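Local coordinates for protein glutathione S-transferase (Sulfitobacter, PDB 4GF0) that binds glutathione and, as a member of the glutathione S-transferase family, probably catalyses the transfer of glutathione to electrophilic substrates, at residues Ala16-Ile21 and Leu26-Val31; Gly83-Asp88 and Ala93-Ala98; Gly151-Val154 and Asp158-Leu161; Leu161-Leu166 and Thr187-Gln192; Trp172-Gly175 and Asp179-Ala182. All blocks are in the same frame, centred on the assembly; numbering follows the deposited sequence.

Interaction 1. Residues Ala16-Ile21 and Leu26-Val31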
# COMPACT_ATOMS: atom_id res chain seq x y z
N ALA A 16 1.49 12.43 5.99
CA ALA A 16 2.43 12.25 4.88
C ALA A 16 1.91 12.93 3.62
O ALA A 16 2.68 13.51 2.85
CB ALA A 16 2.69 10.76 4.61
N VAL A 17 0.61 12.87 3.41
CA VAL A 17 0.03 13.47 2.22
C VAL A 17 0.10 15.00 2.34
O VAL A 17 0.43 15.69 1.38
CB VAL A 17 -1.42 12.99 2.00
CG1 VAL A 17 -2.02 13.63 0.73
CG2 VAL A 17 -1.45 11.46 1.87
N ALA A 18 -0.17 15.52 3.54
CA ALA A 18 -0.08 16.96 3.75
C ALA A 18 1.34 17.46 3.46
O ALA A 18 1.53 18.50 2.81
CB ALA A 18 -0.49 17.31 5.16
N ILE A 19 2.33 16.72 3.92
CA ILE A 19 3.72 17.08 3.68
C ILE A 19 3.99 17.14 2.18
O ILE A 19 4.63 18.08 1.70
CB ILE A 19 4.66 16.09 4.36
CG1 ILE A 19 4.55 16.29 5.87
CG2 ILE A 19 6.12 16.32 3.90
CD1 ILE A 19 5.23 15.18 6.70
N ALA A 20 3.51 16.16 1.43
CA ALA A 20 3.71 16.16 -0.01
C ALA A 20 3.03 17.34 -0.69
O ALA A 20 3.59 17.93 -1.62
CB ALA A 20 3.23 14.85 -0.63
N ILE A 21 1.83 17.69 -0.24
CA ILE A 21 1.12 18.82 -0.82
C ILE A 21 1.89 20.10 -0.56
O ILE A 21 1.99 20.97 -1.43
CB ILE A 21 -0.32 18.94 -0.29
CG1 ILE A 21 -1.11 17.69 -0.69
CG2 ILE A 21 -0.99 20.15 -0.93
CD1 ILE A 21 -2.50 17.59 -0.05
N LEU A 26 1.16 23.52 -3.32
CA LEU A 26 -0.24 23.65 -3.70
C LEU A 26 -1.06 24.14 -2.52
O LEU A 26 -0.78 23.80 -1.37
CB LEU A 26 -0.78 22.30 -4.18
CG LEU A 26 -0.18 21.79 -5.48
CD1 LEU A 26 -0.66 20.38 -5.77
CD2 LEU A 26 -0.57 22.74 -6.60
N PRO A 27 -2.08 24.97 -2.79
CA PRO A 27 -2.99 25.32 -1.70
C PRO A 27 -3.91 24.13 -1.43
O PRO A 27 -4.23 23.38 -2.35
CB PRO A 27 -3.78 26.51 -2.26
CG PRO A 27 -3.77 26.29 -3.75
CD PRO A 27 -2.45 25.61 -4.07
N TYR A 28 -4.28 23.93 -0.18
CA TYR A 28 -5.21 22.86 0.15
C TYR A 28 -5.92 23.22 1.44
O TYR A 28 -5.48 24.12 2.17
CB TYR A 28 -4.52 21.49 0.28
CG TYR A 28 -3.58 21.36 1.46
CD1 TYR A 28 -2.38 22.06 1.51
CD2 TYR A 28 -3.87 20.50 2.51
CE1 TYR A 28 -1.51 21.91 2.59
CE2 TYR A 28 -3.00 20.35 3.57
CZ TYR A 28 -1.83 21.06 3.61
OH TYR A 28 -0.97 20.91 4.68
N GLN A 29 -7.01 22.51 1.68
CA GLN A 29 -7.85 22.72 2.85
C GLN A 29 -7.79 21.46 3.69
O GLN A 29 -8.31 20.42 3.29
CB GLN A 29 -9.29 22.94 2.40
CG GLN A 29 -9.50 24.12 1.48
CD GLN A 29 -9.80 25.40 2.24
OE1 GLN A 29 -9.58 25.48 3.45
NE2 GLN A 29 -10.31 26.40 1.53
N PRO A 30 -7.15 21.55 4.87
CA PRO A 30 -7.11 20.40 5.79
C PRO A 30 -8.40 20.30 6.62
O PRO A 30 -8.87 21.32 7.14
CB PRO A 30 -5.93 20.73 6.71
CG PRO A 30 -5.25 21.94 6.11
CD PRO A 30 -6.28 22.65 5.31
N VAL A 31 -8.95 19.10 6.74
CA VAL A 31 -10.10 18.86 7.60
C VAL A 31 -9.73 17.83 8.64
O VAL A 31 -9.41 16.69 8.30
CB VAL A 31 -11.31 18.34 6.81
CG1 VAL A 31 -12.46 18.00 7.76
CG2 VAL A 31 -11.74 19.36 5.78
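Ile21 lies against one face of the Tyr28 ring at the centre of this contact, which joins the helix to the second strand of a beta-alpha-beta unit (strand 4-8, helix 14-23, strand 28-32) in the thioredoxin-like N-terminal domain. The two branches of the isoleucine share the work. CD1 rests over the face, while CG2, set anti to the backbone N, comes closest, its methyl 3.4 Å from Tyr28 CD1. Tyr28 holds its CG between the backbone N and the carbonyl carbon (chi1 67°), and this lays the ring back across the helix with its far end reaching Ala18, whose CB lies 3.7 Å from Tyr28 OH. Leu26 adds to the apolar surface from just before the strand: its CB is 3.9 Å from Ile21 CG2. Val17, Ala20 and Ile21 also touch helix 68-78, and Ala18 meets Leu6 of the neighbouring strand 4-8.

The polar end of the tyrosine is not left to the apolar layer, because its OH is hydrogen-bonded to OE2 of Glu22, the next residue of the helix, which helps to fix the direction of the ring. At the edge where the chain turns from helix to strand, the backbones join directly: Leu26 N donates to Ile21 O over 3.3 Å, with a nearly straight N-H...O angle of 174°.

Interaction 2. Residues Gly83-Asp88 and Ala93-Ala98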
# COMPACT_ATOMS: atom_id res chain seq x y z
N GLY A 83 9.21 17.60 -8.70
CA GLY A 83 10.16 16.51 -8.88
C GLY A 83 10.07 15.43 -7.81
O GLY A 83 11.09 14.86 -7.41
N LEU A 84 8.86 15.14 -7.35
CA LEU A 84 8.69 14.18 -6.26
C LEU A 84 8.87 12.72 -6.67
O LEU A 84 9.04 11.86 -5.81
CB LEU A 84 7.33 14.38 -5.59
CG LEU A 84 7.17 15.70 -4.82
CD1 LEU A 84 5.71 15.95 -4.46
CD2 LEU A 84 8.04 15.65 -3.57
N VAL A 85 8.80 12.44 -7.96
CA VAL A 85 9.04 11.09 -8.48
C VAL A 85 10.16 11.17 -9.51
O VAL A 85 10.10 11.99 -10.43
CB VAL A 85 7.77 10.52 -9.16
CG1 VAL A 85 8.05 9.14 -9.79
CG2 VAL A 85 6.63 10.44 -8.16
N PRO A 86 11.19 10.32 -9.35
CA PRO A 86 12.30 10.29 -10.31
C PRO A 86 11.84 9.94 -11.72
O PRO A 86 10.90 9.16 -11.91
CB PRO A 86 13.18 9.14 -9.80
CG PRO A 86 12.77 8.90 -8.42
CD PRO A 86 11.36 9.34 -8.26
N THR A 87 12.49 10.51 -12.73
CA THR A 87 12.17 10.14 -14.10
C THR A 87 12.68 8.74 -14.45
O THR A 87 12.08 8.04 -15.25
CB THR A 87 12.72 11.17 -15.11
OG1 THR A 87 14.13 11.29 -14.95
CG2 THR A 87 12.07 12.52 -14.88
N ASP A 88 13.80 8.35 -13.84
CA ASP A 88 14.35 7.01 -14.06
C ASP A 88 13.43 5.97 -13.43
O ASP A 88 13.15 6.04 -12.24
CB ASP A 88 15.73 6.88 -13.44
CG ASP A 88 16.25 5.46 -13.50
OD1 ASP A 88 16.44 4.94 -14.61
OD2 ASP A 88 16.47 4.85 -12.43
N ALA A 93 10.96 2.97 -8.96
CA ALA A 93 10.54 1.68 -8.44
C ALA A 93 11.10 1.47 -7.03
O ALA A 93 10.46 0.87 -6.17
CB ALA A 93 10.97 0.54 -9.38
N GLN A 94 12.30 1.98 -6.78
CA GLN A 94 12.88 1.87 -5.46
C GLN A 94 12.11 2.76 -4.48
O GLN A 94 11.94 2.40 -3.32
CB GLN A 94 14.37 2.22 -5.50
CG GLN A 94 15.19 1.22 -6.30
CD GLN A 94 16.59 1.71 -6.57
OE1 GLN A 94 16.81 2.89 -6.86
NE2 GLN A 94 17.56 0.79 -6.51
N MET A 95 11.67 3.92 -4.97
CA MET A 95 10.82 4.82 -4.20
C MET A 95 9.52 4.10 -3.85
O MET A 95 9.10 4.09 -2.70
CB MET A 95 10.51 6.07 -5.02
CG MET A 95 9.54 7.06 -4.36
SD MET A 95 8.87 8.21 -5.56
CE MET A 95 7.66 7.16 -6.38
N ARG A 96 8.90 3.46 -4.84
CA ARG A 96 7.62 2.79 -4.60
C ARG A 96 7.76 1.53 -3.76
O ARG A 96 6.84 1.15 -3.04
CB ARG A 96 6.86 2.51 -5.90
CG ARG A 96 6.30 3.80 -6.51
CD ARG A 96 5.27 3.52 -7.60
NE ARG A 96 4.92 4.79 -8.24
CZ ARG A 96 5.49 5.25 -9.35
NH1 ARG A 96 6.42 4.52 -9.97
NH2 ARG A 96 5.14 6.44 -9.83
N SER A 97 8.92 0.87 -3.85
CA SER A 97 9.16 -0.30 -3.02
C SER A 97 9.13 0.12 -1.57
O SER A 97 8.55 -0.56 -0.73
CB SER A 97 10.52 -0.92 -3.33
OG SER A 97 10.80 -1.98 -2.43
N ALA A 98 9.74 1.26 -1.27
CA ALA A 98 9.74 1.77 0.09
C ALA A 98 8.32 2.07 0.52
O ALA A 98 7.92 1.74 1.64
CB ALA A 98 10.60 3.03 0.19
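Met95 meets Val85 methyl to methyl, and these two residues bury most of the surface in the contact. The methionine leaves its helix with CG anti to the backbone N (chi1 176°) and runs out toward the loop, then bends at its last torsion (chi3 76°). This turns CE onto the two branches of the valine: Met95 CE is 3.9 Å from Val85 CG2, and CG1 lies only slightly farther away. The two side chains stand at about a right angle.

The sulfur looks to either neighbour of the valine. Met95 SD lies 3.7 Å from Leu84 O, and 3.8 Å separates it from Pro86 CD, where the proline ring flanks the thioether. The loop 83-88 belongs to the connection between the thioredoxin-like domain and the all-helical domain of the glutathione S-transferase fold, and it leads straight into helix 89-111. Asp88 is the N-cap of that helix, its OD2 accepting a hydrogen bond from Ala91 N. About two turns farther in, the helix faces the residues that preceded the cap.

The extended chain of Arg96 brings NH2 to 4.0 Å from Val85 CG1, while Met95 CE sits over the rim of one guanidinium face. The charge is directed elsewhere: NE forms a salt bridge with Asp73 OD2 of the same chain and has a long, weak ion pair with Asp73 of the second subunit. On the adjoining helix surface Ser97 OG is hydrogen-bonded to Thr66 OG1 of that second subunit, so this turn of helix 89-111 also faces the dimer partner.

Interaction 3. Residues Gly151-Val154 and Asp158-Leu161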
# COMPACT_ATOMS: atom_id res chain seq x y z
N GLY A 151 20.27 7.40 2.12
CA GLY A 151 20.84 8.48 2.92
C GLY A 151 21.32 9.64 2.07
O GLY A 151 22.01 9.43 1.08
N PRO A 152 20.96 10.88 2.45
CA PRO A 152 20.15 11.21 3.64
C PRO A 152 18.68 10.85 3.49
O PRO A 152 18.02 10.61 4.51
CB PRO A 152 20.29 12.74 3.75
CG PRO A 152 20.64 13.19 2.36
CD PRO A 152 21.51 12.08 1.81
N TYR A 153 18.19 10.79 2.25
CA TYR A 153 16.78 10.46 2.00
C TYR A 153 16.69 9.05 1.45
O TYR A 153 17.71 8.41 1.24
CB TYR A 153 16.17 11.45 1.00
CG TYR A 153 16.14 12.86 1.53
CD1 TYR A 153 15.34 13.20 2.61
CD2 TYR A 153 16.94 13.85 0.97
CE1 TYR A 153 15.33 14.51 3.11
CE2 TYR A 153 16.93 15.14 1.46
CZ TYR A 153 16.11 15.47 2.52
OH TYR A 153 16.12 16.77 3.00
N VAL A 154 15.48 8.57 1.19
CA VAL A 154 15.33 7.20 0.70
C VAL A 154 16.17 6.91 -0.55
O VAL A 154 16.89 5.93 -0.61
CB VAL A 154 13.86 6.85 0.46
CG1 VAL A 154 13.74 5.50 -0.28
CG2 VAL A 154 13.11 6.81 1.78
N ASP A 158 18.41 12.70 -3.44
CA ASP A 158 17.13 13.23 -3.91
C ASP A 158 15.93 12.86 -3.04
O ASP A 158 15.65 11.69 -2.81
CB ASP A 158 16.87 12.77 -5.34
CG ASP A 158 17.99 13.17 -6.28
OD1 ASP A 158 18.47 14.31 -6.17
OD2 ASP A 158 18.39 12.34 -7.12
N PHE A 159 15.24 13.89 -2.56
CA PHE A 159 13.96 13.76 -1.88
C PHE A 159 12.92 13.18 -2.84
O PHE A 159 12.94 13.45 -4.05
CB PHE A 159 13.53 15.16 -1.46
CG PHE A 159 12.28 15.22 -0.64
CD1 PHE A 159 12.33 15.01 0.73
CD2 PHE A 159 11.06 15.54 -1.22
CE1 PHE A 159 11.18 15.10 1.50
CE2 PHE A 159 9.91 15.61 -0.46
CZ PHE A 159 9.97 15.39 0.91
N SER A 160 11.98 12.39 -2.32
CA SER A 160 10.94 11.80 -3.16
C SER A 160 9.70 11.51 -2.33
O SER A 160 9.70 11.74 -1.12
CB SER A 160 11.43 10.48 -3.78
OG SER A 160 11.54 9.45 -2.80
N LEU A 161 8.66 10.99 -2.97
CA LEU A 161 7.45 10.59 -2.25
C LEU A 161 7.69 9.62 -1.11
O LEU A 161 6.89 9.57 -0.17
CB LEU A 161 6.43 9.96 -3.19
CG LEU A 161 5.86 10.82 -4.30
CD1 LEU A 161 4.88 9.92 -5.07
CD2 LEU A 161 5.16 12.07 -3.74
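A T-shaped aromatic pair closes the short loop between helix 123-148 and helix 162-170: the edge of Phe159 points at the face of Tyr153. The ring centroids are 5.5 Å apart and the planes stand at 90°. Contact falls near the rim of the tyrosine and not over its middle, with Phe159 CD1 3.9 Å from Tyr153 CE1. The phenylalanine reaches this place with CG anti to the backbone N (chi1 -175°), whereas Tyr153 keeps its CG beside its own backbone N. Closer to the main chain, Tyr153 CD2 passes 3.9 Å from Phe159 N, and Tyr153 CB lies at the same separation from Asp158 O, so backbone atoms also lie close to the tyrosine.

The loop turns into the helix at a site where glutathione S-transferases commonly carry an N-capping box of the Ser/Thr-x-x-Asp type, and the pattern here is consistent with it: Ser160 OG bonds to Ala162 N, while Ser160 N donates to Asp163 OD2. On the other arm of the loop a cis peptide precedes Pro152, and Gly151 N donates to Tyr153 O over 2.9 Å, joining the two ends of this three-residue bend.

Arg196 serves both rings, since Tyr153 OH is hydrogen-bonded to its NH1 and Phe159 has a cation-pi contact with it. Replacing Tyr153 by an alanine would probably leave the Phe159 edge without the face it points at and deprive Arg196 of its hydroxyl partner. Around the pair, Met193 of helix 184-194 touches both Tyr153 and Phe159.

Interaction 4. Residues Leu161-Leu166 and Thr187-Gln192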
# COMPACT_ATOMS: atom_id res chain seq x y z
N LEU A 161 8.66 10.99 -2.97
CA LEU A 161 7.45 10.59 -2.25
C LEU A 161 7.69 9.62 -1.11
O LEU A 161 6.89 9.57 -0.17
CB LEU A 161 6.43 9.96 -3.19
CG LEU A 161 5.86 10.82 -4.30
CD1 LEU A 161 4.88 9.92 -5.07
CD2 LEU A 161 5.16 12.07 -3.74
N ALA A 162 8.76 8.83 -1.17
CA ALA A 162 8.98 7.85 -0.12
C ALA A 162 9.30 8.53 1.20
O ALA A 162 9.05 7.99 2.27
CB ALA A 162 10.09 6.87 -0.50
N ASP A 163 9.85 9.75 1.13
CA ASP A 163 10.33 10.44 2.32
C ASP A 163 9.24 10.94 3.29
O ASP A 163 9.34 10.68 4.48
CB ASP A 163 11.33 11.53 1.93
CG ASP A 163 12.55 10.96 1.24
OD1 ASP A 163 13.20 10.08 1.85
OD2 ASP A 163 12.82 11.34 0.07
N PRO A 164 8.20 11.62 2.79
CA PRO A 164 7.14 11.98 3.74
C PRO A 164 6.50 10.75 4.36
O PRO A 164 6.17 10.75 5.54
CB PRO A 164 6.10 12.67 2.85
CG PRO A 164 6.89 13.24 1.74
CD PRO A 164 7.97 12.24 1.46
N TYR A 165 6.31 9.72 3.55
CA TYR A 165 5.75 8.46 4.00
C TYR A 165 6.63 7.87 5.11
O TYR A 165 6.13 7.53 6.19
CB TYR A 165 5.63 7.49 2.82
CG TYR A 165 4.52 6.48 2.92
CD1 TYR A 165 4.03 6.05 4.15
CD2 TYR A 165 3.97 5.92 1.77
CE1 TYR A 165 3.00 5.10 4.23
CE2 TYR A 165 2.95 4.99 1.84
CZ TYR A 165 2.47 4.58 3.06
OH TYR A 165 1.46 3.64 3.09
N LEU A 166 7.93 7.78 4.87
CA LEU A 166 8.84 7.18 5.85
C LEU A 166 8.93 8.03 7.10
O LEU A 166 8.99 7.51 8.21
CB LEU A 166 10.24 6.99 5.25
CG LEU A 166 11.27 6.35 6.18
CD1 LEU A 166 10.84 4.92 6.53
CD2 LEU A 166 12.64 6.37 5.51
N THR A 187 18.17 8.47 11.94
CA THR A 187 18.35 9.67 12.74
C THR A 187 18.68 10.87 11.86
O THR A 187 18.07 11.93 11.98
CB THR A 187 19.43 9.49 13.81
OG1 THR A 187 19.00 8.49 14.74
CG2 THR A 187 19.68 10.79 14.56
N THR A 188 19.64 10.69 10.95
CA THR A 188 20.00 11.76 10.02
C THR A 188 18.82 12.13 9.15
O THR A 188 18.57 13.31 8.90
CB THR A 188 21.20 11.38 9.15
OG1 THR A 188 22.35 11.18 9.98
CG2 THR A 188 21.49 12.48 8.14
N PHE A 189 18.08 11.12 8.70
CA PHE A 189 16.89 11.32 7.87
C PHE A 189 15.85 12.17 8.60
O PHE A 189 15.30 13.13 8.03
CB PHE A 189 16.31 9.95 7.47
CG PHE A 189 14.92 10.02 6.90
CD1 PHE A 189 14.71 10.48 5.60
CD2 PHE A 189 13.82 9.63 7.66
CE1 PHE A 189 13.41 10.56 5.06
CE2 PHE A 189 12.52 9.70 7.12
CZ PHE A 189 12.32 10.17 5.83
N MET A 190 15.57 11.84 9.85
CA MET A 190 14.58 12.59 10.62
C MET A 190 15.05 14.03 10.83
O MET A 190 14.24 14.94 10.82
CB MET A 190 14.33 11.93 11.98
CG MET A 190 13.77 10.52 11.90
SD MET A 190 12.16 10.44 11.08
CE MET A 190 11.07 10.97 12.41
N GLN A 191 16.34 14.23 11.01
CA GLN A 191 16.85 15.60 11.17
C GLN A 191 16.71 16.43 9.90
O GLN A 191 16.43 17.63 9.97
CB GLN A 191 18.30 15.58 11.62
CG GLN A 191 18.45 15.04 13.02
CD GLN A 191 19.88 14.72 13.34
OE1 GLN A 191 20.74 14.71 12.46
NE2 GLN A 191 20.15 14.45 14.61
N GLN A 192 16.93 15.81 8.74
CA GLN A 192 16.76 16.53 7.48
C GLN A 192 15.30 16.86 7.27
O GLN A 192 14.96 17.96 6.86
CB GLN A 192 17.30 15.71 6.30
CG GLN A 192 18.80 15.47 6.33
CD GLN A 192 19.60 16.76 6.30
OE1 GLN A 192 19.20 17.73 5.65
NE2 GLN A 192 20.72 16.78 7.01
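Two helices of the all-helical C-terminal domain, 162-170 and 184-194, meet here mainly through one aromatic side chain, Phe189. With its CG anti to the backbone N (chi1 166°), the ring projects from helix 184-194 and lies between Asp163 and Leu166 of the facing helix. Leu166 covers one face: CD2 makes a CH-pi contact 3.9 Å from the centroid of the Phe189 ring, 21° off the normal, and CG comes to 3.7 Å from CE2 of Phe189.

The far rim of the ring meets oxygen. Asp163 O lies in the ring plane at the edge, 3.3 Å from Phe189 CZ, and Asp163 OD1 approaches Phe189 CE1 equally closely but obliquely, its carboxylate tilted 41° to the ring. That carboxylate is buried yet well satisfied: OD1 accepts from Val154 N, while OD2 is engaged in the helix cap with Ser160. A serine in place of Phe189 would probably open a gap beside Leu166 and remove the ring that covers this side of the aspartate.

Helix 162-170 also carries Tyr165, which touches the bound glutathione. An aspartate that ties the preceding loop to the start of this helix is characteristic of the glutathione S-transferase C-terminal domain.

Interaction 5. Residues Trp172-Gly175 and Asp179-Ala182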
# COMPACT_ATOMS: atom_id res chain seq x y z
N TRP A 172 6.55 7.33 14.64
CA TRP A 172 5.85 6.44 15.58
C TRP A 172 6.81 5.60 16.42
O TRP A 172 6.41 5.01 17.41
CB TRP A 172 4.94 5.46 14.82
CG TRP A 172 3.76 6.06 14.16
CD1 TRP A 172 3.07 7.17 14.56
CD2 TRP A 172 3.11 5.58 12.98
NE1 TRP A 172 2.03 7.41 13.69
CE2 TRP A 172 2.03 6.45 12.72
CE3 TRP A 172 3.33 4.50 12.13
CZ2 TRP A 172 1.18 6.26 11.62
CZ3 TRP A 172 2.49 4.31 11.05
CH2 TRP A 172 1.42 5.19 10.80
N LEU A 173 8.08 5.53 16.01
CA LEU A 173 9.00 4.55 16.61
C LEU A 173 9.22 4.72 18.11
O LEU A 173 9.13 3.75 18.87
CB LEU A 173 10.34 4.52 15.87
CG LEU A 173 10.32 3.87 14.49
CD1 LEU A 173 11.62 4.17 13.74
CD2 LEU A 173 10.12 2.35 14.60
N ASP A 174 9.52 5.94 18.55
CA ASP A 174 9.76 6.20 19.98
C ASP A 174 8.53 5.79 20.80
O ASP A 174 8.66 5.09 21.81
CB ASP A 174 10.09 7.67 20.23
CG ASP A 174 11.54 8.00 19.92
OD1 ASP A 174 12.35 7.07 19.71
OD2 ASP A 174 11.88 9.21 19.91
N GLY A 175 7.36 6.21 20.32
CA GLY A 175 6.10 5.89 20.97
C GLY A 175 5.79 4.40 20.97
O GLY A 175 5.05 3.91 21.83
N ASP A 179 14.03 3.00 19.95
CA ASP A 179 14.87 4.20 19.95
C ASP A 179 15.32 4.51 18.53
O ASP A 179 16.10 3.76 17.96
CB ASP A 179 16.12 3.98 20.82
CG ASP A 179 15.85 4.16 22.30
OD1 ASP A 179 15.10 5.08 22.66
OD2 ASP A 179 16.41 3.37 23.10
N THR A 180 14.83 5.61 17.95
CA THR A 180 15.28 5.99 16.61
C THR A 180 16.78 6.26 16.61
O THR A 180 17.47 6.02 15.62
CB THR A 180 14.50 7.20 16.05
OG1 THR A 180 14.75 8.36 16.86
CG2 THR A 180 13.01 6.90 16.07
N ALA A 181 17.27 6.75 17.74
CA ALA A 181 18.69 7.04 17.93
C ALA A 181 19.60 5.83 17.69
O ALA A 181 20.79 5.98 17.42
CB ALA A 181 18.91 7.58 19.32
N ALA A 182 19.04 4.63 17.81
CA ALA A 182 19.83 3.42 17.58
C ALA A 182 20.11 3.21 16.09
O ALA A 182 20.88 2.32 15.71
CB ALA A 182 19.14 2.21 18.18
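Asp174 OD1 faces the start of the segment 179-182 and accepts a weak hydrogen bond from Thr180 N, 3.4 Å long but almost straight at 168°. The same oxygen also lies 3.7 Å from CG2 of Thr180, so that it lies near both the backbone N and the methyl. The Asp174 and Thr180 side chains run at about a right angle to each other. Residues 180-182 form a short 3-10 turn, within which Ala182 N donates to Asp179 O over 3.1 Å; the carboxylate therefore stands at the end of the turn where N-H groups point outward, a position that probably suits its negative charge.

A second carboxylate is close by. Asp179 OD1 is 4.5 Å from Asp174 OD1, and the proximity of two like charges may raise the cost of ionising both, although both residues are exposed to solvent.

Below this polar edge Thr180 supplies the apolar part of the contact. Its OG1 takes the place between the backbone N and the carbonyl carbon (chi1 64°), which leaves CG2 to turn to Leu173: the methyl is 3.6 Å from Leu173 CB and nearly as close to CD1. Leu173 is buried and also packs on Val178 in the intervening bend.

The adjacent Trp172 points away from this contact. Its ring stacks on His110, NE1 bonds to Gly11 O, and the indole touches the bound glutathione. Thus the loop has one flank at the ligand and another folded back on itself, in the connection that joins helix 162-170 to helix 184-194 of the glutathione S-transferase helical domain.

From the N terminus, interaction 1 closes the helix-to-strand turn of the thioredoxin-like domain, and interaction 2 folds the interdomain connection onto helix 89-111. These two meet where Ala20 O approaches Leu84 CD1. Interaction 3 then closes the loop ahead of helix 162-170 and joins interaction 2 through the probable bond between Leu84 O and Leu161 N. Leu161 is shared with interaction 4, which begins where interaction 3 ends and spans the chain to helix 184-194; interaction 5 is a smaller loop within that span, reached through Thr187. Pro164 and Tyr165 of interaction 4 pack on Ala16 and Ile19 of interaction 1, joining the two domains.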